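PDB 2Q18: 2-dehydro-3-deoxy-D-arabinonate dehydratase from Sulfolobus solfataricus, which catalyses the removal of water from 2-dehydro-3-deoxy-D-arabinonate to give 2,5-dioxopentanoate, a step in pentose oxidation, using a magnesium or calcium ion. Local coordinates for residues D263-T275 and I279-K291. Sequence-based numbering, arbitrary orientation.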
ATOM      1  N   ASP A 263       7.947 -38.068  32.312  1.00 41.66           N
ATOM      2  CA  ASP A 263       8.516 -38.950  31.290  1.00 41.53           C
ATOM      3  C   ASP A 263       7.829 -38.790  29.925  1.00 39.98           C
ATOM      4  O   ASP A 263       8.204 -39.448  28.949  1.00 39.16           O
ATOM      5  CB  ASP A 263       8.478 -40.418  31.755  1.00 42.22           C
ATOM      6  CG  ASP A 263       7.063 -40.922  32.030  1.00 45.70           C
ATOM      7  OD1 ASP A 263       6.143 -40.098  32.241  1.00 49.36           O
ATOM      8  OD2 ASP A 263       6.874 -42.158  32.047  1.00 50.45           O
ATOM      9  N   LYS A 264       6.838 -37.900  29.864  1.00 38.82           N
ATOM     10  CA  LYS A 264       6.015 -37.724  28.665  1.00 37.31           C
ATOM     11  C   LYS A 264       6.432 -36.534  27.795  1.00 36.49           C
ATOM     12  O   LYS A 264       5.637 -36.016  27.007  1.00 36.61           O
ATOM     13  CB  LYS A 264       4.526 -37.648  29.036  1.00 37.26           C
ATOM     14  CG  LYS A 264       3.968 -38.911  29.704  1.00 38.95           C
ATOM     15  CD  LYS A 264       4.138 -40.145  28.817  1.00 40.24           C
ATOM     16  CE  LYS A 264       3.717 -41.427  29.518  1.00 42.78           C
ATOM     17  NZ  LYS A 264       2.241 -41.524  29.668  1.00 48.24           N
ATOM     18  N   GLY A 265       7.687 -36.116  27.938  1.00 35.52           N
ATOM     19  CA  GLY A 265       8.239 -35.027  27.143  1.00 34.70           C
ATOM     20  C   GLY A 265       8.175 -35.301  25.653  1.00 34.95           C
ATOM     21  O   GLY A 265       8.484 -36.407  25.192  1.00 33.61           O
ATOM     22  N   LEU A 266       7.757 -34.286  24.902  1.00 33.93           N
ATOM     23  CA  LEU A 266       7.675 -34.350  23.446  1.00 33.48           C
ATOM     24  C   LEU A 266       9.033 -34.609  22.811  1.00 33.29           C
ATOM     25  O   LEU A 266      10.059 -34.138  23.304  1.00 32.98           O
ATOM     26  CB  LEU A 266       7.119 -33.025  22.910  1.00 33.45           C
ATOM     27  CG  LEU A 266       5.659 -32.852  22.479  1.00 34.70           C
ATOM     28  CD1 LEU A 266       4.673 -33.812  23.142  1.00 33.24           C
ATOM     29  CD2 LEU A 266       5.225 -31.393  22.654  1.00 32.76           C
ATOM     30  N   LYS A 267       9.039 -35.360  21.716  1.00 33.55           N
ATOM     31  CA  LYS A 267      10.237 -35.454  20.884  1.00 35.09           C
ATOM     32  C   LYS A 267       9.947 -35.321  19.395  1.00 33.01           C
ATOM     33  O   LYS A 267       8.793 -35.330  18.972  1.00 32.62           O
ATOM     34  CB  LYS A 267      11.081 -36.702  21.202  1.00 36.09           C
ATOM     35  CG  LYS A 267      10.343 -38.017  21.252  1.00 39.01           C
ATOM     36  CD  LYS A 267      11.282 -39.172  21.673  1.00 38.90           C
ATOM     37  CE  LYS A 267      11.752 -39.033  23.121  1.00 45.08           C
ATOM     38  NZ  LYS A 267      12.601 -40.179  23.561  1.00 49.42           N
ATOM     39  N   ASP A 268      11.014 -35.173  18.616  1.00 33.12           N
ATOM     40  CA  ASP A 268      10.929 -34.998  17.174  1.00 33.14           C
ATOM     41  C   ASP A 268       9.996 -36.034  16.552  1.00 33.00           C
ATOM     42  O   ASP A 268      10.056 -37.220  16.891  1.00 32.21           O
ATOM     43  CB  ASP A 268      12.325 -35.092  16.556  1.00 33.64           C
ATOM     44  CG  ASP A 268      12.398 -34.474  15.174  1.00 35.36           C
ATOM     45  OD1 ASP A 268      12.220 -33.240  15.055  1.00 36.02           O
ATOM     46  OD2 ASP A 268      12.650 -35.218  14.205  1.00 34.91           O
ATOM     47  N   GLU A 269       9.115 -35.552  15.674  1.00 31.65           N
ATOM     48  CA  GLU A 269       8.162 -36.372  14.902  1.00 31.77           C
ATOM     49  C   GLU A 269       6.935 -36.882  15.672  1.00 30.44           C
ATOM     50  O   GLU A 269       6.083 -37.547  15.081  1.00 29.48           O
ATOM     51  CB  GLU A 269       8.853 -37.515  14.120  1.00 32.52           C
ATOM     52  CG  GLU A 269      10.002 -37.092  13.182  1.00 37.29           C
ATOM     53  CD  GLU A 269       9.607 -36.069  12.108  1.00 47.33           C
ATOM     54  OE1 GLU A 269       8.395 -35.872  11.846  1.00 50.75           O
ATOM     55  OE2 GLU A 269      10.525 -35.458  11.515  1.00 51.40           O
ATOM     56  N   ASP A 270       6.826 -36.563  16.966  1.00 29.23           N
ATOM     57  CA  ASP A 270       5.582 -36.809  17.710  1.00 28.56           C
ATOM     58  C   ASP A 270       4.421 -36.106  17.015  1.00 28.35           C
ATOM     59  O   ASP A 270       4.621 -35.099  16.336  1.00 27.63           O
ATOM     60  CB  ASP A 270       5.666 -36.279  19.152  1.00 28.99           C
ATOM     61  CG  ASP A 270       6.393 -37.226  20.106  1.00 31.85           C
ATOM     62  OD1 ASP A 270       6.705 -38.379  19.723  1.00 29.46           O
ATOM     63  OD2 ASP A 270       6.649 -36.802  21.254  1.00 27.78           O
ATOM     64  N   ILE A 271       3.214 -36.637  17.188  1.00 27.36           N
ATOM     65  CA  ILE A 271       2.013 -35.969  16.707  1.00 27.97           C
ATOM     66  C   ILE A 271       1.150 -35.613  17.910  1.00 28.53           C
ATOM     67  O   ILE A 271       0.763 -36.488  18.692  1.00 27.55           O
ATOM     68  CB  ILE A 271       1.183 -36.835  15.710  1.00 28.03           C
ATOM     69  CG1 ILE A 271       2.061 -37.448  14.596  1.00 27.09           C
ATOM     70  CG2 ILE A 271       0.005 -36.032  15.147  1.00 27.82           C
ATOM     71  CD1 ILE A 271       2.840 -36.456  13.718  1.00 25.46           C
ATOM     72  N   VAL A 272       0.862 -34.320  18.049  1.00 28.08           N
ATOM     73  CA  VAL A 272       0.008 -33.824  19.120  1.00 27.16           C
ATOM     74  C   VAL A 272      -1.379 -33.553  18.555  1.00 27.53           C
ATOM     75  O   VAL A 272      -1.534 -32.804  17.586  1.00 27.68           O
ATOM     76  CB  VAL A 272       0.601 -32.548  19.780  1.00 27.19           C
ATOM     77  CG1 VAL A 272      -0.342 -31.993  20.848  1.00 27.49           C
ATOM     78  CG2 VAL A 272       1.969 -32.844  20.377  1.00 26.03           C
ATOM     79  N   GLU A 273      -2.384 -34.179  19.161  1.00 26.83           N
ATOM     80  CA  GLU A 273      -3.762 -34.030  18.726  1.00 28.18           C
ATOM     81  C   GLU A 273      -4.586 -33.540  19.896  1.00 27.72           C
ATOM     82  O   GLU A 273      -4.550 -34.131  20.978  1.00 27.66           O
ATOM     83  CB  GLU A 273      -4.321 -35.361  18.213  1.00 27.53           C
ATOM     84  CG  GLU A 273      -3.440 -36.060  17.176  1.00 29.05           C
ATOM     85  CD  GLU A 273      -3.981 -37.425  16.749  1.00 32.36           C
ATOM     86  OE1 GLU A 273      -5.001 -37.885  17.310  1.00 37.10           O
ATOM     87  OE2 GLU A 273      -3.379 -38.039  15.842  1.00 39.00           O
ATOM     88  N   ILE A 274      -5.317 -32.448  19.682  1.00 27.22           N
ATOM     89  CA  ILE A 274      -6.152 -31.862  20.725  1.00 26.61           C
ATOM     90  C   ILE A 274      -7.561 -31.668  20.198  1.00 27.63           C
ATOM     91  O   ILE A 274      -7.772 -30.980  19.195  1.00 27.37           O
ATOM     92  CB  ILE A 274      -5.584 -30.518  21.263  1.00 26.47           C
ATOM     93  CG1 ILE A 274      -4.159 -30.710  21.789  1.00 25.22           C
ATOM     94  CG2 ILE A 274      -6.494 -29.952  22.362  1.00 24.66           C
ATOM     95  CD1 ILE A 274      -3.330 -29.438  21.864  1.00 24.02           C
ATOM     96  N   THR A 275      -8.516 -32.290  20.882  1.00 27.31           N
ATOM     97  CA  THR A 275      -9.910 -32.224  20.497  1.00 28.38           C
ATOM     98  C   THR A 275     -10.687 -31.407  21.519  1.00 28.55           C
ATOM     99  O   THR A 275     -10.496 -31.570  22.726  1.00 28.19           O
ATOM    100  CB  THR A 275     -10.518 -33.645  20.381  1.00 28.78           C
ATOM    101  OG1 THR A 275      -9.696 -34.444  19.524  1.00 31.28           O
ATOM    102  CG2 THR A 275     -11.935 -33.601  19.815  1.00 28.34           C
ATOM    103  N   ILE A 279     -15.655 -27.622  18.292  1.00 31.13           N
ATOM    104  CA  ILE A 279     -14.625 -26.908  17.539  1.00 30.28           C
ATOM    105  C   ILE A 279     -13.944 -27.843  16.535  1.00 29.72           C
ATOM    106  O   ILE A 279     -13.969 -27.590  15.327  1.00 29.70           O
ATOM    107  CB  ILE A 279     -13.583 -26.213  18.469  1.00 29.51           C
ATOM    108  CG1 ILE A 279     -14.295 -25.291  19.472  1.00 29.67           C
ATOM    109  CG2 ILE A 279     -12.556 -25.437  17.634  1.00 28.82           C
ATOM    110  CD1 ILE A 279     -13.390 -24.643  20.521  1.00 29.15           C
ATOM    111  N   GLY A 280     -13.346 -28.919  17.041  1.00 28.89           N
ATOM    112  CA  GLY A 280     -12.738 -29.933  16.184  1.00 27.41           C
ATOM    113  C   GLY A 280     -11.506 -30.560  16.801  1.00 27.21           C
ATOM    114  O   GLY A 280     -11.407 -30.697  18.021  1.00 26.47           O
ATOM    115  N   THR A 281     -10.564 -30.944  15.948  1.00 26.66           N
ATOM    116  CA  THR A 281      -9.313 -31.525  16.403  1.00 26.81           C
ATOM    117  C   THR A 281      -8.150 -30.812  15.735  1.00 26.50           C
ATOM    118  O   THR A 281      -8.053 -30.780  14.506  1.00 27.00           O
ATOM    119  CB  THR A 281      -9.245 -33.053  16.115  1.00 27.19           C
ATOM    120  OG1 THR A 281     -10.316 -33.716  16.800  1.00 27.83           O
ATOM    121  CG2 THR A 281      -7.919 -33.639  16.586  1.00 26.58           C
ATOM    122  N   LEU A 282      -7.282 -30.233  16.559  1.00 25.77           N
ATOM    123  CA  LEU A 282      -6.067 -29.584  16.095  1.00 25.74           C
ATOM    124  C   LEU A 282      -4.925 -30.596  16.108  1.00 25.76           C
ATOM    125  O   LEU A 282      -4.658 -31.215  17.140  1.00 26.10           O
ATOM    126  CB  LEU A 282      -5.724 -28.391  17.004  1.00 24.73           C
ATOM    127  CG  LEU A 282      -4.405 -27.647  16.765  1.00 25.35           C
ATOM    128  CD1 LEU A 282      -4.446 -26.862  15.455  1.00 22.69           C
ATOM    129  CD2 LEU A 282      -4.101 -26.716  17.937  1.00 25.23           C
ATOM    130  N   ILE A 283      -4.252 -30.747  14.971  1.00 25.45           N
ATOM    131  CA  ILE A 283      -3.198 -31.747  14.818  1.00 25.69           C
ATOM    132  C   ILE A 283      -1.890 -31.105  14.367  1.00 25.55           C
ATOM    133  O   ILE A 283      -1.836 -30.459  13.320  1.00 26.40           O
ATOM    134  CB  ILE A 283      -3.614 -32.868  13.814  1.00 25.53           C
ATOM    135  CG1 ILE A 283      -4.889 -33.574  14.288  1.00 25.91           C
ATOM    136  CG2 ILE A 283      -2.468 -33.866  13.609  1.00 25.19           C
ATOM    137  CD1 ILE A 283      -5.607 -34.376  13.201  1.00 26.16           C
ATOM    138  N   THR A 284      -0.836 -31.288  15.156  1.00 25.34           N
ATOM    139  CA  THR A 284       0.466 -30.727  14.820  1.00 25.31           C
ATOM    140  C   THR A 284       1.603 -31.726  15.050  1.00 27.26           C
ATOM    141  O   THR A 284       1.755 -32.255  16.159  1.00 27.27           O
ATOM    142  CB  THR A 284       0.777 -29.442  15.638  1.00 24.90           C
ATOM    143  OG1 THR A 284       0.845 -29.763  17.030  1.00 23.16           O
ATOM    144  CG2 THR A 284      -0.283 -28.350  15.413  1.00 24.32           C
ATOM    145  N   PRO A 285       2.411 -31.986  14.004  1.00 28.01           N
ATOM    146  CA  PRO A 285       3.672 -32.703  14.213  1.00 28.34           C
ATOM    147  C   PRO A 285       4.647 -31.872  15.043  1.00 28.97           C
ATOM    148  O   PRO A 285       4.465 -30.657  15.186  1.00 28.41           O
ATOM    149  CB  PRO A 285       4.215 -32.907  12.795  1.00 27.85           C
ATOM    150  CG  PRO A 285       3.523 -31.880  11.958  1.00 28.94           C
ATOM    151  CD  PRO A 285       2.181 -31.657  12.583  1.00 28.36           C
ATOM    152  N   VAL A 286       5.665 -32.530  15.588  1.00 28.29           N
ATOM    153  CA  VAL A 286       6.628 -31.884  16.467  1.00 28.26           C
ATOM    154  C   VAL A 286       8.004 -31.904  15.819  1.00 29.96           C
ATOM    155  O   VAL A 286       8.419 -32.914  15.246  1.00 29.00           O
ATOM    156  CB  VAL A 286       6.680 -32.581  17.855  1.00 28.68           C
ATOM    157  CG1 VAL A 286       7.725 -31.941  18.759  1.00 28.08           C
ATOM    158  CG2 VAL A 286       5.316 -32.556  18.520  1.00 27.38           C
ATOM    159  N   LYS A 287       8.693 -30.772  15.896  1.00 30.98           N
ATOM    160  CA  LYS A 287      10.071 -30.666  15.456  1.00 33.83           C
ATOM    161  C   LYS A 287      10.947 -30.255  16.638  1.00 34.49           C
ATOM    162  O   LYS A 287      10.699 -29.230  17.281  1.00 33.44           O
ATOM    163  CB  LYS A 287      10.192 -29.661  14.300  1.00 34.75           C
ATOM    164  CG  LYS A 287      11.618 -29.288  13.906  1.00 41.19           C
ATOM    165  CD  LYS A 287      12.308 -30.409  13.129  1.00 51.05           C
ATOM    166  CE  LYS A 287      13.796 -30.138  12.949  1.00 53.72           C
ATOM    167  NZ  LYS A 287      14.469 -31.285  12.280  1.00 56.03           N
ATOM    168  N   LYS A 288      11.956 -31.069  16.934  1.00 34.67           N
ATOM    169  CA  LYS A 288      12.949 -30.715  17.936  1.00 36.18           C
ATOM    170  C   LYS A 288      13.998 -29.807  17.299  1.00 37.19           C
ATOM    171  O   LYS A 288      14.609 -30.169  16.290  1.00 36.68           O
ATOM    172  CB  LYS A 288      13.602 -31.971  18.525  1.00 36.15           C
ATOM    173  CG  LYS A 288      14.842 -31.706  19.376  1.00 35.99           C
ATOM    174  CD  LYS A 288      14.486 -31.241  20.780  1.00 36.98           C
ATOM    175  CE  LYS A 288      15.744 -31.007  21.612  1.00 37.89           C
ATOM    176  NZ  LYS A 288      15.418 -30.792  23.050  1.00 39.82           N
ATOM    177  N   ARG A 289      14.197 -28.630  17.888  1.00 38.47           N
ATOM    178  CA  ARG A 289      15.179 -27.675  17.378  1.00 40.28           C
ATOM    179  C   ARG A 289      16.605 -28.154  17.645  1.00 42.19           C
ATOM    180  O   ARG A 289      16.885 -28.749  18.683  1.00 41.02           O
ATOM    181  CB  ARG A 289      14.965 -26.280  17.981  1.00 40.15           C
ATOM    182  CG  ARG A 289      13.603 -25.642  17.690  1.00 40.16           C
ATOM    183  CD  ARG A 289      13.404 -25.317  16.213  1.00 43.76           C
ATOM    184  NE  ARG A 289      12.289 -24.386  16.011  1.00 49.26           N
ATOM    185  CZ  ARG A 289      11.496 -24.366  14.940  1.00 50.67           C
ATOM    186  NH1 ARG A 289      10.515 -23.476  14.863  1.00 49.63           N
ATOM    187  NH2 ARG A 289      11.665 -25.237  13.951  1.00 51.75           N
ATOM    188  N   ARG A 290      17.490 -27.885  16.689  1.00 45.39           N
ATOM    189  CA  ARG A 290      18.894 -28.282  16.760  1.00 49.49           C
ATOM    190  C   ARG A 290      19.740 -27.163  17.375  1.00 49.90           C
ATOM    191  O   ARG A 290      19.492 -25.980  17.125  1.00 49.93           O
ATOM    192  CB  ARG A 290      19.399 -28.632  15.352  1.00 49.52           C
ATOM    193  CG  ARG A 290      20.885 -28.971  15.249  1.00 52.89           C
ATOM    194  CD  ARG A 290      21.333 -29.103  13.793  1.00 53.58           C
ATOM    195  NE  ARG A 290      22.791 -29.173  13.670  1.00 61.91           N
ATOM    196  CZ  ARG A 290      23.509 -30.292  13.764  1.00 65.22           C
ATOM    197  NH1 ARG A 290      22.915 -31.462  13.982  1.00 66.68           N
ATOM    198  NH2 ARG A 290      24.830 -30.244  13.639  1.00 66.50           N
ATOM    199  N   LYS A 291      20.734 -27.547  18.174  1.00 51.18           N
ATOM    200  CA  LYS A 291      21.650 -26.592  18.804  1.00 52.76           C
ATOM    201  C   LYS A 291      22.589 -25.931  17.795  1.00 52.74           C
ATOM    202  O   LYS A 291      22.872 -26.488  16.730  1.00 53.19           O
ATOM    203  CB  LYS A 291      22.460 -27.273  19.913  1.00 52.70           C
ATOM    204  CG  LYS A 291      21.619 -27.744  21.092  1.00 54.24           C
ATOM    205  CD  LYS A 291      22.481 -28.277  22.225  1.00 54.67           C
ATOM    206  CE  LYS A 291      21.624 -28.677  23.419  1.00 57.99           C
ATOM    207  NZ  LYS A 291      22.445 -29.109  24.589  1.00 60.92           N
TER
HETATM  208  O   HOH W   1      -2.607 -30.423  18.596  1.00 23.15           O
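V272 pairs with T284 and I274 with L282 through two backbone hydrogen bonds each, so 271-275 and 280-288 form an antiparallel hairpin with axes 4.5 Å apart. A water bonds to both V272 O and L282 O. On one face, T275 OG1 and T281 OG1 share a hydrogen bond of 2.9 Å. Further along, I271 CG2 meets I283 CG2 at 3.6 Å, while I271 CD1 reaches the P285 ring at CB. On the other face, V272 CG2 touches V286 CG2 at 3.8 Å. Before strand 271-275, the type II turn K267-D270 covers V286, with K267 O near CG1 and D270 CB near CG2. E269 N bonds to V286 O. D268 has CG anti to the backbone N (chi1 -161°), which brings OD1 to K288 N at 2.9 Å, received on the anti lone pair. A leucine in place of D268 would probably leave K288 N without this acceptor and K287 with less negative charge nearby. D270 OD2 takes the amide of K267 and a salt bridge from R214. The hairpin lies between strands 131-133 and 207-214 in a mixed sheet. I274 packs on I161 and P144, its side chain about 7 Å from those of magnesium ligands E143 and E145.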